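Local atomic coordinates of tubulin binding cofactor C (Leishmania major, PDB entry 5AJ8), a protein that probably takes part, as a chaperone of the tubulin-binding cofactor C family, in folding and assembling tubulin, and is seen here as its C-terminal domain. Residues K111-H116 against V120-E125; F142-V145 against A149-H152. The protein carries 1 engineered substitution. All blocks are in the same frame, centred on the assembly; numbering follows the deposited sequence.

Overall arrangement
Both contacts are local closures of the chain, made by segments only a few residues apart, and they follow one another in sequence: contact 1 is complete before contact 2 begins. The parallel strands, stacked coil upon coil in the beta-helical manner of this family's C-terminal domain, lie between them. Their centres are about 33 Å apart on opposite sides of the chain's centre, and their nearest atoms remain about 23 Å from each other. Contact 1, about 15 Å from that centre, is partly buried and starts the helix 116-122. Contact 2, about 20 Å out, is a surface contact in the loop between strands 140-141 and 153-155.

Contact 1 of 2, residues K111-H116 against V120-E125; sequences KTYATH and VSRVGE
The backbone of H116 meets that of V120 at the first turn of helix 116-122, where V120 N donates to H116 O at 2.9 Å. The N-H points almost straight at the acceptor, with an angle of 162°, as expected for an i to i+4 alpha-helical bond. Before it, the segment 111-116 runs extended through T112 and Y113 and then turns at A114 into the helix. T115 is the N-cap, a place that suits threonine: its side chain caps a backbone N just past the segment, and OG1 also hydrogen-bonds E118 OE1. Farther back, Y113 and R122 have their CA atoms 8.8 Å apart, a separation spanned by their side chains.

The Y113 ring does most of this spanning. With CG anti to its carbonyl carbon, the ring swings toward R122 and V123 and is met there by two aliphatic groups. R122 CB makes an off-centre CH-pi contact, 4.2 Å from the centroid of the Y113 ring and 29° off its normal. R122 CG follows, 3.8 Å from Y113 CE1, and bends at chi2 and chi3 bring the guanidinium back so that Y113 CE1 lies over one of its faces, the planes 52° apart. One methyl of V123 completes the grip, with CG2 at 3.7 Å from Y113 CE2. W119 adds an edge-to-face ring contact with the tyrosine.

H116 directs its NE2 to W99 O; H116 and V120, one turn apart, both touch W78 of strand 73-79, so this side of the helix packs on the sheet. Across the two segments, then, cohesion comes from one backbone bond and from dispersion and CH-pi packing: the tyrosine ring packs against arginine's CB and CG and one valine methyl, while R122 is exposed, so its charge need not be buried.

Contact 2 of 2, residues F142-V145 against A149-H152; sequences FQWV and ASPH
The indole of W144 packs against the backbone at S150 and P151, which cover one and the same face of it. S150 CA stands 3.7 Å from the centroid of the five-membered ring, only 12° from its normal. P151 CD does the same for the six-membered ring, at 3.5 Å and 9°. These are two CH-pi contacts over one face, and proline suits the place: the hydrogens on its CD, next to the ring nitrogen, are somewhat polarised and should interact well with an electron-rich indole. H152 joins from the benzo side, its NE2 coming to 3.8 Å from W144 CE3, with the two ring planes nearly perpendicular.

A second shell sets these groups in place. W144 holds CG anti to its backbone N (chi1 -174°), which directs the indole toward 149-152, and its NE1 hydrogen-bonds the carbonyl O of R148, fixing the rotation of the ring; K146 makes a cation-pi contact with it. On the other segment, S150 OG accepts from H152 N at 3.0 Å, forming an ST turn that wraps the chain round P151. The same hydroxyl also bonds D141 OD2, a link from the turn to the end of strand 140-141. H152 ND1 is hydrogen-bonded to D89 OD1, which fixes how the imidazole is turned.

The arrangement closes the loop between strands 140-141 and 153-155, the last of the strands in the two parallel sheets. Nearer the first of them, F142 rests on I84 and E86 of strand 84-86, while H152 is backbone-bonded to M91 of strand 91-95, just where the chain passes into strand 153-155.

Contact 1 of 2, residues K111-H116 against V120-E125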
# COMPACT_ATOMS: atom_id res chain seq x y z
N LYS A 111 -17.10 8.67 8.58
CA LYS A 111 -16.42 8.26 9.81
C LYS A 111 -14.95 8.64 9.77
O LYS A 111 -14.31 8.59 8.73
CB LYS A 111 -16.55 6.76 10.06
CG LYS A 111 -17.97 6.25 10.26
CD LYS A 111 -18.67 6.96 11.41
CE LYS A 111 -20.05 6.38 11.69
NZ LYS A 111 -20.96 7.39 12.31
N THR A 112 -14.43 9.03 10.93
CA THR A 112 -13.04 9.42 11.07
C THR A 112 -12.50 8.67 12.27
O THR A 112 -13.27 8.33 13.17
CB THR A 112 -12.91 10.95 11.30
OG1 THR A 112 -13.53 11.31 12.54
CG2 THR A 112 -13.55 11.75 10.17
N TYR A 113 -11.19 8.38 12.28
CA TYR A 113 -10.55 7.73 13.41
C TYR A 113 -9.24 8.47 13.73
O TYR A 113 -8.63 9.09 12.85
CB TYR A 113 -10.32 6.23 13.13
CG TYR A 113 -11.59 5.48 12.76
CD1 TYR A 113 -12.47 5.03 13.72
CD2 TYR A 113 -11.90 5.25 11.44
CE1 TYR A 113 -13.65 4.36 13.37
CE2 TYR A 113 -13.05 4.61 11.08
CZ TYR A 113 -13.92 4.16 12.03
OH TYR A 113 -15.07 3.52 11.63
N ALA A 114 -8.83 8.42 14.99
CA ALA A 114 -7.74 9.25 15.48
C ALA A 114 -6.37 8.63 15.29
O ALA A 114 -5.37 9.32 15.40
CB ALA A 114 -7.98 9.56 16.95
N THR A 115 -6.31 7.32 15.03
CA THR A 115 -5.03 6.62 14.83
C THR A 115 -5.10 5.65 13.65
O THR A 115 -6.19 5.28 13.16
CB THR A 115 -4.60 5.82 16.08
OG1 THR A 115 -5.48 4.70 16.24
CG2 THR A 115 -4.65 6.69 17.33
N HIS A 116 -3.93 5.24 13.18
CA HIS A 116 -3.87 4.34 12.06
C HIS A 116 -4.34 2.95 12.48
O HIS A 116 -5.03 2.28 11.72
CB HIS A 116 -2.46 4.30 11.46
CG HIS A 116 -2.08 5.56 10.74
ND1 HIS A 116 -1.51 6.64 11.38
CD2 HIS A 116 -2.19 5.91 9.44
CE1 HIS A 116 -1.28 7.60 10.50
NE2 HIS A 116 -1.68 7.18 9.32
N VAL A 120 -7.19 0.83 10.54
CA VAL A 120 -6.88 -0.49 10.02
C VAL A 120 -7.76 -1.56 10.67
O VAL A 120 -8.16 -2.52 10.01
CB VAL A 120 -5.38 -0.79 10.21
CG1 VAL A 120 -5.07 -2.24 9.97
CG2 VAL A 120 -4.55 0.10 9.28
N SER A 121 -8.05 -1.41 11.96
CA SER A 121 -8.95 -2.35 12.65
C SER A 121 -10.40 -2.19 12.15
O SER A 121 -11.03 -3.17 11.76
CB SER A 121 -8.89 -2.14 14.16
OG SER A 121 -9.92 -2.83 14.82
N ARG A 122 -10.91 -0.95 12.15
CA ARG A 122 -12.34 -0.71 11.89
C ARG A 122 -12.70 -0.74 10.40
O ARG A 122 -13.70 -1.32 10.04
CB ARG A 122 -12.79 0.61 12.52
CG ARG A 122 -12.48 0.77 14.00
CD ARG A 122 -13.31 -0.16 14.84
NE ARG A 122 -14.72 0.21 14.76
CZ ARG A 122 -15.37 0.95 15.66
NH1 ARG A 122 -14.76 1.42 16.73
NH2 ARG A 122 -16.66 1.23 15.47
N VAL A 123 -11.86 -0.15 9.53
CA VAL A 123 -12.12 -0.14 8.09
C VAL A 123 -11.44 -1.32 7.40
O VAL A 123 -12.04 -1.97 6.55
CB VAL A 123 -11.70 1.21 7.45
CG1 VAL A 123 -12.05 1.27 5.96
CG2 VAL A 123 -12.36 2.36 8.19
N GLY A 124 -10.19 -1.62 7.79
CA GLY A 124 -9.44 -2.73 7.21
C GLY A 124 -9.79 -4.12 7.71
O GLY A 124 -9.43 -5.13 7.09
N GLU A 125 -10.46 -4.18 8.85
CA GLU A 125 -10.83 -5.44 9.48
C GLU A 125 -9.62 -6.32 9.82
O GLU A 125 -9.68 -7.53 9.70
CB GLU A 125 -11.84 -6.21 8.62
CG GLU A 125 -13.17 -5.46 8.43
CD GLU A 125 -14.10 -6.09 7.41
OE1 GLU A 125 -13.83 -7.20 6.89
OE2 GLU A 125 -15.14 -5.48 7.11

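Contact 2 of 2, residues F142-V145 against A149-H152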
# COMPACT_ATOMS: atom_id res chain seq x y z
N PHE A 142 9.96 -14.50 -3.20
CA PHE A 142 10.00 -15.97 -3.18
C PHE A 142 10.80 -16.61 -4.33
O PHE A 142 11.30 -17.70 -4.17
CB PHE A 142 8.59 -16.55 -3.13
CG PHE A 142 7.81 -16.41 -4.42
CD1 PHE A 142 7.06 -15.27 -4.67
CD2 PHE A 142 7.80 -17.43 -5.36
CE1 PHE A 142 6.34 -15.14 -5.84
CE2 PHE A 142 7.09 -17.30 -6.53
CZ PHE A 142 6.36 -16.15 -6.78
N GLN A 143 10.97 -15.91 -5.45
CA GLN A 143 11.82 -16.44 -6.53
C GLN A 143 13.31 -16.24 -6.26
O GLN A 143 14.13 -16.88 -6.91
CB GLN A 143 11.44 -15.83 -7.87
CG GLN A 143 10.01 -16.14 -8.25
CD GLN A 143 9.64 -15.67 -9.64
OE1 GLN A 143 10.13 -14.65 -10.12
NE2 GLN A 143 8.76 -16.42 -10.29
N TRP A 144 13.67 -15.39 -5.30
CA TRP A 144 15.06 -15.26 -4.90
C TRP A 144 15.43 -16.42 -3.96
O TRP A 144 15.15 -16.37 -2.77
CB TRP A 144 15.34 -13.93 -4.24
CG TRP A 144 16.78 -13.72 -3.95
CD1 TRP A 144 17.43 -14.00 -2.78
CD2 TRP A 144 17.75 -13.19 -4.84
NE1 TRP A 144 18.75 -13.66 -2.90
CE2 TRP A 144 18.98 -13.17 -4.15
CE3 TRP A 144 17.71 -12.72 -6.16
CZ2 TRP A 144 20.16 -12.71 -4.74
CZ3 TRP A 144 18.90 -12.24 -6.73
CH2 TRP A 144 20.10 -12.25 -6.02
N VAL A 145 16.04 -17.44 -4.52
CA VAL A 145 16.37 -18.65 -3.76
C VAL A 145 17.87 -18.78 -3.42
O VAL A 145 18.23 -19.73 -2.72
CB VAL A 145 15.86 -19.94 -4.45
CG1 VAL A 145 14.34 -19.93 -4.51
CG2 VAL A 145 16.50 -20.10 -5.84
N ALA A 149 20.56 -12.38 1.33
CA ALA A 149 19.41 -11.49 1.28
C ALA A 149 19.11 -11.04 -0.16
O ALA A 149 20.05 -10.84 -0.96
CB ALA A 149 19.65 -10.27 2.16
N SER A 150 17.83 -10.91 -0.50
CA SER A 150 17.44 -10.38 -1.80
C SER A 150 17.95 -8.95 -1.94
O SER A 150 17.84 -8.18 -0.98
CB SER A 150 15.95 -10.37 -1.96
OG SER A 150 15.59 -9.61 -3.10
N PRO A 151 18.50 -8.59 -3.11
CA PRO A 151 18.89 -7.22 -3.34
C PRO A 151 17.73 -6.37 -3.86
O PRO A 151 17.95 -5.20 -4.16
CB PRO A 151 19.93 -7.34 -4.45
CG PRO A 151 19.41 -8.46 -5.26
CD PRO A 151 18.78 -9.42 -4.29
N HIS A 152 16.55 -6.96 -4.04
CA HIS A 152 15.43 -6.29 -4.74
C HIS A 152 14.52 -5.43 -3.89
O HIS A 152 13.67 -4.70 -4.44
CB HIS A 152 14.54 -7.33 -5.40
CG HIS A 152 15.24 -8.12 -6.44
ND1 HIS A 152 16.02 -7.53 -7.42
CD2 HIS A 152 15.28 -9.45 -6.68
CE1 HIS A 152 16.51 -8.48 -8.21
NE2 HIS A 152 16.07 -9.65 -7.78